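Local coordinates for protein nicotinate-nucleotide--dimethylbenzimidazole phosphoribosyltransferase (Thermus thermophilus HB8, PDB 1WX1) that probably catalyses the transfer of phosphoribose from nicotinate mononucleotide to 5,6-dimethylbenzimidazole, giving alpha-ribazole 5'-phosphate for cobalamin biosynthesis, at residues V59-S64 against T122-Q127. Numbering follows the deposited sequence.
With NA (sodium ion), chain C.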
loop_
_atom_site.group_PDB
_atom_site.type_symbol
_atom_site.label_atom_id
_atom_site.label_comp_id
_atom_site.label_asym_id
_atom_site.label_seq_id
_atom_site.Cartn_x
_atom_site.Cartn_y
_atom_site.Cartn_z
ATOM N N VAL A 59 -4.433 25.983 20.931
ATOM C CA VAL A 59 -4.567 26.714 19.677
ATOM C C VAL A 59 -4.341 28.199 19.941
ATOM O O VAL A 59 -4.042 28.960 19.026
ATOM C CB VAL A 59 -5.967 26.550 19.038
ATOM C CG1 VAL A 59 -6.176 25.103 18.600
ATOM C CG2 VAL A 59 -7.044 26.984 20.024
ATOM N N ALA A 60 -4.485 28.604 21.198
ATOM C CA ALA A 60 -4.297 30.001 21.566
ATOM C C ALA A 60 -2.835 30.425 21.416
ATOM O O ALA A 60 -2.525 31.619 21.425
ATOM C CB ALA A 60 -4.771 30.233 22.997
ATOM N N GLU A 61 -1.943 29.447 21.279
ATOM C CA GLU A 61 -0.515 29.718 21.122
ATOM C C GLU A 61 -0.125 29.915 19.655
ATOM O O GLU A 61 1.060 30.042 19.331
ATOM C CB GLU A 61 0.313 28.571 21.708
ATOM C CG GLU A 61 0.140 28.348 23.207
ATOM C CD GLU A 61 0.519 29.566 24.032
ATOM O OE1 GLU A 61 1.545 30.198 23.717
ATOM O OE2 GLU A 61 -0.199 29.884 25.002
ATOM N N GLY A 62 -1.119 29.921 18.773
ATOM C CA GLY A 62 -0.857 30.112 17.357
ATOM C C GLY A 62 -0.047 28.984 16.746
ATOM O O GLY A 62 0.911 29.224 16.007
ATOM N N VAL A 63 -0.435 27.749 17.045
ATOM C CA VAL A 63 0.278 26.584 16.535
ATOM C C VAL A 63 -0.387 25.954 15.316
ATOM O O VAL A 63 0.092 24.944 14.800
ATOM C CB VAL A 63 0.426 25.508 17.630
ATOM C CG1 VAL A 63 1.192 26.081 18.809
ATOM C CG2 VAL A 63 -0.951 25.015 18.076
ATOM N N SER A 64 -1.485 26.548 14.857
ATOM C CA SER A 64 -2.203 26.040 13.696
ATOM C C SER A 64 -2.749 27.161 12.817
ATOM O O SER A 64 -3.198 28.194 13.319
ATOM C CB SER A 64 -3.363 25.147 14.144
ATOM O OG SER A 64 -4.104 24.690 13.028
ATOM N N THR A 122 -9.677 20.974 25.679
ATOM C CA THR A 122 -8.772 21.017 26.821
ATOM C C THR A 122 -8.360 22.452 27.131
ATOM O O THR A 122 -8.614 23.370 26.346
ATOM C CB THR A 122 -7.477 20.266 26.524
ATOM O OG1 THR A 122 -6.930 20.774 25.302
ATOM C CG2 THR A 122 -7.723 18.766 26.395
ATOM N N ALA A 123 -7.724 22.633 28.284
ATOM C CA ALA A 123 -7.207 23.940 28.670
ATOM C C ALA A 123 -5.911 24.055 27.856
ATOM O O ALA A 123 -5.482 23.075 27.247
ATOM C CB ALA A 123 -6.901 23.967 30.172
ATOM N N ASN A 124 -5.299 25.237 27.842
ATOM C CA ASN A 124 -4.057 25.470 27.101
ATOM C C ASN A 124 -2.904 24.719 27.772
ATOM O O ASN A 124 -2.455 25.104 28.848
ATOM C CB ASN A 124 -3.743 26.971 27.080
ATOM C CG ASN A 124 -2.592 27.318 26.156
ATOM O OD1 ASN A 124 -1.784 26.464 25.793
ATOM N ND2 ASN A 124 -2.505 28.589 25.780
ATOM N N LEU A 125 -2.417 23.665 27.124
ATOM C CA LEU A 125 -1.340 22.850 27.691
ATOM C C LEU A 125 -0.021 23.594 27.904
ATOM O O LEU A 125 0.843 23.135 28.653
ATOM C CB LEU A 125 -1.100 21.614 26.804
ATOM C CG LEU A 125 -0.504 21.829 25.409
ATOM C CD1 LEU A 125 1.018 21.854 25.503
ATOM C CD2 LEU A 125 -0.939 20.694 24.485
ATOM N N ALA A 126 0.145 24.735 27.242
ATOM C CA ALA A 126 1.369 25.511 27.393
ATOM C C ALA A 126 1.343 26.370 28.652
ATOM O O ALA A 126 2.385 26.866 29.096
ATOM C CB ALA A 126 1.584 26.405 26.168
ATOM N N GLN A 127 0.158 26.535 29.233
ATOM C CA GLN A 127 0.004 27.383 30.415
ATOM C C GLN A 127 -0.423 26.644 31.678
ATOM O O GLN A 127 -0.406 27.216 32.766
ATOM C CB GLN A 127 -1.010 28.491 30.117
ATOM C CG GLN A 127 -0.704 29.278 28.846
ATOM C CD GLN A 127 0.596 30.059 28.932
ATOM O OE1 GLN A 127 1.129 30.287 30.020
ATOM N NE2 GLN A 127 1.118 30.461 27.787
HETATM NA NA NA C . -1.473 29.111 33.940
HETATM O O HOH W 1 0.975 29.154 35.202
HETATM O O HOH W 2 -1.940 27.153 35.748
HETATM O O HOH W 3 -3.746 28.567 32.665
#
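One carboxylate oxygen of Glu61 gathers two side-chain amides from the facing loop, Asn124 and Gln127. Asn124 ND2 donates to the anti lone pair of Glu61 OE2 at 2.8 Å, the two side chains meeting at about a right angle with their flat groups turned 47° apart. Gln127 NE2 reaches the same OE2 at 3.1 Å from above the carboxylate plane; this longer bond is nearly straight (175°) and lies in the plane of its own amide. With CG anti to its own carbonyl carbon (chi1 -63°), Glu61 lays CG on the Ala126 methyl, Glu61 CG to Ala126 CB 3.8 Å; the bend at chi2 then brings the carboxylate to the two amides. The other atom of the Asn124 amide, OD1, accepts from Ala126 N at 3.0 Å, closing an Asx turn that helps fix the rotation of the group carrying ND2. The backbone carbonyl O of Gln127 binds the sodium ion at 2.5 Å, with three waters, and Arg207 of helix 195-210 takes the Ala126 carbonyl. Shortening Glu61 to alanine is likely to leave both amide nitrogens without their shared acceptor and the Ala126 methyl without the CG against it. The contact thus ties the loops following strands 47-54 and 113-115 through one doubly gripped, probably ionised carboxylate, its charge met by neutral amides.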